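Local coordinates for adherence and virulence protein A (Streptococcus pneumoniae, PDB 6PON) that binds fibronectin and probably contributes to the adherence and virulence of pneumococci, at residues V215-K218 and L219-F222; H9-V12 and E13-R16. One frame throughout, in Å; residues are numbered along the deposited sequence.

Contact 1. Residues V215-K218 and L219-F222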
ATOM      1  N   VAL B 215      -5.977  -2.351   3.881  1.00 24.92           N
ATOM      2  CA  VAL B 215      -6.734  -1.114   4.072  1.00 20.79           C
ATOM      3  C   VAL B 215      -5.865  -0.055   4.737  1.00 24.12           C
ATOM      4  O   VAL B 215      -5.683   1.053   4.212  1.00 26.10           O
ATOM      5  CB  VAL B 215      -8.005  -1.396   4.889  1.00 20.45           C
ATOM      6  CG1 VAL B 215      -8.581  -0.102   5.467  1.00 17.58           C
ATOM      7  CG2 VAL B 215      -9.026  -2.116   4.010  1.00 19.34           C
ATOM      8  N   SER B 216      -5.287  -0.397   5.882  1.00 21.72           N
ATOM      9  CA  SER B 216      -4.437   0.541   6.602  1.00 22.91           C
ATOM     10  C   SER B 216      -3.252   1.001   5.752  1.00 21.30           C
ATOM     11  O   SER B 216      -2.879   2.176   5.783  1.00 28.22           O
ATOM     12  CB  SER B 216      -3.963  -0.100   7.907  1.00 18.29           C
ATOM     13  OG  SER B 216      -3.069   0.763   8.585  1.00 25.30           O
ATOM     14  N   GLU B 217      -2.652   0.098   4.988  1.00 23.81           N
ATOM     15  CA  GLU B 217      -1.499   0.478   4.179  1.00 25.39           C
ATOM     16  C   GLU B 217      -1.904   1.424   3.063  1.00 22.91           C
ATOM     17  O   GLU B 217      -1.160   2.348   2.721  1.00 22.68           O
ATOM     18  CB  GLU B 217      -0.836  -0.766   3.590  1.00 27.10           C
ATOM     19  CG  GLU B 217       0.451  -0.453   2.837  1.00 31.42           C
ATOM     20  CD  GLU B 217       1.470   0.223   3.735  1.00 36.12           C
ATOM     21  OE1 GLU B 217       2.039   1.252   3.298  1.00 43.43           O
ATOM     22  OE2 GLU B 217       1.669  -0.258   4.888  1.00 34.10           O
ATOM     23  N   LYS B 218      -3.080   1.196   2.483  1.00 20.75           N
ATOM     24  CA  LYS B 218      -3.597   2.071   1.442  1.00 21.47           C
ATOM     25  C   LYS B 218      -3.704   3.511   1.938  1.00 22.02           C
ATOM     26  O   LYS B 218      -3.257   4.448   1.266  1.00 22.57           O
ATOM     27  CB  LYS B 218      -4.950   1.542   0.990  1.00 24.55           C
ATOM     28  CG  LYS B 218      -5.207   1.701  -0.465  1.00 26.41           C
ATOM     29  CD  LYS B 218      -6.225   0.683  -0.942  1.00 35.43           C
ATOM     30  CE  LYS B 218      -7.637   1.113  -0.621  1.00 28.57           C
ATOM     31  NZ  LYS B 218      -8.600   0.066  -1.038  1.00 28.63           N
ATOM     32  N   LEU B 219      -4.270   3.703   3.132  1.00 21.59           N
ATOM     33  CA  LEU B 219      -4.435   5.043   3.686  1.00 22.47           C
ATOM     34  C   LEU B 219      -3.092   5.695   3.959  1.00 23.15           C
ATOM     35  O   LEU B 219      -2.882   6.880   3.654  1.00 18.93           O
ATOM     36  CB  LEU B 219      -5.265   4.967   4.968  1.00 22.90           C
ATOM     37  CG  LEU B 219      -5.540   6.307   5.563  1.00 26.75           C
ATOM     38  CD1 LEU B 219      -6.977   6.631   5.637  1.00 24.22           C
ATOM     39  CD2 LEU B 219      -4.905   6.429   6.908  1.00 33.58           C
ATOM     40  N   SER B 220      -2.165   4.923   4.515  1.00 22.79           N
ATOM     41  CA  SER B 220      -0.843   5.433   4.847  1.00 22.72           C
ATOM     42  C   SER B 220      -0.079   5.828   3.594  1.00 18.68           C
ATOM     43  O   SER B 220       0.630   6.841   3.576  1.00 16.23           O
ATOM     44  CB  SER B 220      -0.086   4.364   5.639  1.00 25.78           C
ATOM     45  OG  SER B 220       1.289   4.688   5.742  1.00 35.12           O
ATOM     46  N   ALA B 221      -0.219   5.042   2.528  1.00 22.08           N
ATOM     47  CA  ALA B 221       0.444   5.394   1.282  1.00 20.72           C
ATOM     48  C   ALA B 221      -0.152   6.661   0.705  1.00 16.98           C
ATOM     49  O   ALA B 221       0.574   7.507   0.177  1.00 17.13           O
ATOM     50  CB  ALA B 221       0.345   4.239   0.293  1.00 18.21           C
ATOM     51  N   PHE B 222      -1.473   6.814   0.818  1.00 19.17           N
ATOM     52  CA  PHE B 222      -2.134   8.006   0.301  1.00 16.39           C
ATOM     53  C   PHE B 222      -1.630   9.246   1.027  1.00 19.96           C
ATOM     54  O   PHE B 222      -1.264  10.246   0.393  1.00 19.45           O
ATOM     55  CB  PHE B 222      -3.656   7.864   0.441  1.00 15.93           C
ATOM     56  CG  PHE B 222      -4.449   8.998  -0.206  1.00 19.46           C
ATOM     57  CD1 PHE B 222      -4.531  10.251   0.396  1.00 19.46           C
ATOM     58  CD2 PHE B 222      -5.121   8.801  -1.407  1.00 19.88           C
ATOM     59  CE1 PHE B 222      -5.256  11.271  -0.187  1.00 19.09           C
ATOM     60  CE2 PHE B 222      -5.850   9.814  -1.990  1.00 15.94           C
ATOM     61  CZ  PHE B 222      -5.919  11.045  -1.391  1.00 18.34           C
TER

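Contact 2. Residues H9-V12 and E13-R16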
ATOM      1  N   HIS B   9       2.066 -23.028   8.585  1.00 19.25           N
ATOM      2  CA  HIS B   9       3.347 -22.666   7.986  1.00 19.99           C
ATOM      3  C   HIS B   9       4.360 -22.312   9.057  1.00 22.58           C
ATOM      4  O   HIS B   9       5.539 -22.676   8.954  1.00 23.53           O
ATOM      5  CB  HIS B   9       3.170 -21.504   7.003  1.00 25.14           C
ATOM      6  CG  HIS B   9       4.461 -20.951   6.468  1.00 18.73           C
ATOM      7  ND1 HIS B   9       4.888 -21.173   5.177  1.00 20.14           N
ATOM      8  CD2 HIS B   9       5.404 -20.169   7.045  1.00 18.09           C
ATOM      9  CE1 HIS B   9       6.044 -20.565   4.986  1.00 21.12           C
ATOM     10  NE2 HIS B   9       6.379 -19.946   6.105  1.00 21.58           N
ATOM     11  N   HIS B  10       3.916 -21.619  10.109  1.00 25.19           N
ATOM     12  CA  HIS B  10       4.843 -21.227  11.162  1.00 25.02           C
ATOM     13  C   HIS B  10       5.248 -22.420  12.017  1.00 25.90           C
ATOM     14  O   HIS B  10       6.443 -22.645  12.247  1.00 26.82           O
ATOM     15  CB  HIS B  10       4.238 -20.107  12.012  1.00 24.46           C
ATOM     16  CG  HIS B  10       4.265 -18.773  11.334  1.00 24.72           C
ATOM     17  ND1 HIS B  10       5.202 -17.804  11.626  1.00 26.30           N
ATOM     18  CD2 HIS B  10       3.494 -18.263  10.346  1.00 23.18           C
ATOM     19  CE1 HIS B  10       4.990 -16.749  10.865  1.00 25.83           C
ATOM     20  NE2 HIS B  10       3.966 -17.004  10.073  1.00 25.09           N
ATOM     21  N   ILE B  11       4.279 -23.214  12.482  1.00 26.04           N
ATOM     22  CA  ILE B  11       4.643 -24.251  13.444  1.00 29.20           C
ATOM     23  C   ILE B  11       5.419 -25.386  12.779  1.00 25.86           C
ATOM     24  O   ILE B  11       6.233 -26.051  13.433  1.00 25.80           O
ATOM     25  CB  ILE B  11       3.406 -24.786  14.193  1.00 29.82           C
ATOM     26  CG1 ILE B  11       3.872 -25.591  15.427  1.00 29.05           C
ATOM     27  CG2 ILE B  11       2.541 -25.634  13.264  1.00 25.87           C
ATOM     28  CD1 ILE B  11       2.812 -25.781  16.516  1.00 24.43           C
ATOM     29  N   VAL B  12       5.208 -25.620  11.484  1.00 26.97           N
ATOM     30  CA  VAL B  12       5.888 -26.749  10.865  1.00 27.49           C
ATOM     31  C   VAL B  12       7.374 -26.456  10.754  1.00 28.56           C
ATOM     32  O   VAL B  12       8.198 -27.382  10.746  1.00 27.21           O
ATOM     33  CB  VAL B  12       5.263 -27.094   9.503  1.00 27.40           C
ATOM     34  CG1 VAL B  12       5.651 -26.075   8.475  1.00 27.13           C
ATOM     35  CG2 VAL B  12       5.704 -28.478   9.051  1.00 28.78           C
ATOM     36  N   GLU B  13       7.746 -25.171  10.717  1.00 26.93           N
ATOM     37  CA  GLU B  13       9.159 -24.808  10.769  1.00 27.39           C
ATOM     38  C   GLU B  13       9.776 -25.149  12.125  1.00 26.12           C
ATOM     39  O   GLU B  13      10.909 -25.650  12.184  1.00 27.04           O
ATOM     40  CB  GLU B  13       9.331 -23.323  10.447  1.00 24.54           C
ATOM     41  CG  GLU B  13      10.781 -22.910  10.404  1.00 39.87           C
ATOM     42  CD  GLU B  13      11.527 -23.582   9.266  1.00 49.87           C
ATOM     43  OE1 GLU B  13      12.616 -24.153   9.496  1.00 49.81           O
ATOM     44  OE2 GLU B  13      11.051 -23.552   8.113  1.00 47.34           O
ATOM     45  N   GLU B  14       9.044 -24.889  13.221  1.00 23.38           N
ATOM     46  CA  GLU B  14       9.493 -25.296  14.556  1.00 27.24           C
ATOM     47  C   GLU B  14       9.598 -26.815  14.665  1.00 28.53           C
ATOM     48  O   GLU B  14      10.546 -27.345  15.258  1.00 27.88           O
ATOM     49  CB  GLU B  14       8.534 -24.794  15.647  1.00 24.56           C
ATOM     50  CG  GLU B  14       8.345 -23.284  15.785  1.00 34.56           C
ATOM     51  CD  GLU B  14       7.368 -22.921  16.919  1.00 43.69           C
ATOM     52  OE1 GLU B  14       6.718 -23.845  17.486  1.00 41.28           O
ATOM     53  OE2 GLU B  14       7.263 -21.717  17.251  1.00 42.40           O
ATOM     54  N   LEU B  15       8.584 -27.530  14.162  1.00 24.95           N
ATOM     55  CA  LEU B  15       8.600 -28.982  14.276  1.00 28.53           C
ATOM     56  C   LEU B  15       9.777 -29.540  13.500  1.00 26.72           C
ATOM     57  O   LEU B  15      10.450 -30.466  13.956  1.00 26.38           O
ATOM     58  CB  LEU B  15       7.284 -29.586  13.774  1.00 22.80           C
ATOM     59  CG  LEU B  15       5.968 -29.156  14.436  1.00 25.22           C
ATOM     60  CD1 LEU B  15       4.759 -29.805  13.765  1.00 19.03           C
ATOM     61  CD2 LEU B  15       5.974 -29.458  15.905  1.00 20.84           C
ATOM     62  N   ARG B  16      10.071 -28.940  12.348  1.00 26.78           N
ATOM     63  CA  ARG B  16      11.194 -29.392  11.543  1.00 28.58           C
ATOM     64  C   ARG B  16      12.495 -29.293  12.329  1.00 35.68           C
ATOM     65  O   ARG B  16      13.211 -30.294  12.504  1.00 32.81           O
ATOM     66  CB  ARG B  16      11.262 -28.567  10.264  1.00 30.94           C
ATOM     67  CG  ARG B  16      12.073 -29.182   9.167  1.00 34.92           C
ATOM     68  CD  ARG B  16      12.057 -28.278   7.949  1.00 40.07           C
ATOM     69  NE  ARG B  16      10.786 -28.319   7.232  1.00 41.92           N
ATOM     70  CZ  ARG B  16       9.950 -27.289   7.094  1.00 42.02           C
ATOM     71  NH1 ARG B  16      10.235 -26.111   7.627  1.00 44.34           N
ATOM     72  NH2 ARG B  16       8.821 -27.438   6.408  1.00 36.74           N
TER

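Contact 1. Residues V215-K218 and L219-F222
With CG anti to the backbone N (chi1 -174°), Phe-222 touches Lys-218 one helical turn back by its CB, 3.5 Å from Lys-218 O, and its ring leads away from that turn. Lys-218 leads its chain away too, bent about the CG-CD bond (chi3 80°). Both residues belong to the long helix 204-225 of the NFACT family region, a helix whose neighbours include the second subunit. Four i to i+4 backbone bonds tie the two turns together. Leu-219 N reaches Val-215 O at 3.2 Å, nearly in line with the carbonyl. Ala-221 N donates to Glu-217 O at 2.9 Å, and Ser-220 N to Ser-216 O and Phe-222 N to Lys-218 O complete the set. These bonds use backbone atoms alone; the side chains turn largely to what surrounds the helix. Val-215, a compact branched residue, packs on Phe-182 of the second subunit. The long chain of Lys-218 suits its place twice over: it packs on Leu-190 of that subunit, while NZ hydrogen-bonds Leu-185 O there. The flat, apolar ring of Phe-222 meets Phe-199 of the second subunit and Phe-226 of its own chain, in both cases with the planes inclined. Glu-217 packs on Ala-221 of the other copy and Ala-221 on Glu-217 of that copy, a reciprocity consistent with two like helices meeting about a twofold axis. Alanine suits such a close approach because it adds no more than a methyl. Ser-220 is nearly as small: its OG lies 4.3 Å from Glu-217 OE1, so the two polar ends are neighbours without bonding. Ala-221 CB itself rests 3.4 Å from Glu-217 O, the carbonyl oxygen that accepts its own N-H.

Contact 2. Residues H9-V12 and E13-R16
Arg-16 begins beside Val-12, its CB 3.3 Å from Val-12 O. That carbonyl also accepts Arg-16 N at 2.9 Å. CG runs anti to the backbone N (chi1 -162°), and a bend at chi3 of -75° turns the guanidinium back along the helix. NE hydrogen-bonds Ile-91 O on strand 87-93. Val-12 O lies over one face of the flat group, offset toward its rim. NH1 makes a salt bridge to Glu-13 OE2 at 2.7 Å, Glu-13 CD lying in the guanidinium plane at its edge. NH2 passes 4.0 Å from Val-12 CG1 and has a long, weak ion pair with Glu-92. Arginine suits the place because its several N-H groups serve Ile-91 O and Glu-13 at once. Helix 5-19 lays Val-12 against Ile-91 and Gln-93 of strand 87-93, and Leu-15 against Ile-59 and Leu-61 of strand 58-61, where apolar side chains suit. Leu-15 N donates to Ile-11 O at 2.9 Å, while Leu-15 CG settles 3.3 Å from that same oxygen. The second subunit adjoins another side, where Ile-11 packs on its Leu-255. Ile-11 CG1 lies 3.9 Å from Glu-14 OE1, and Glu-14 OE2 accepts a hydrogen bond from Leu-255 N of the second subunit.

In the fold
Contact 2 comes first along the chain, on helix 5-19 beside strands of two antiparallel sheets; contact 1 follows some two hundred residues later on helix 204-225, after both of those sheets. Their centres are 32 Å apart and their nearest atoms about 18 Å, so they do not touch. The centre of contact 2 lies about 9 Å from the centre of the chain, and that of contact 1 about 27 Å from it. What they share is the second subunit: contact 1 meets its helical part, including Phe-182 and Phe-199, and contact 2 its later part, including Thr-230 and Leu-255. The elongated chain is thus held against its copy at two separate places.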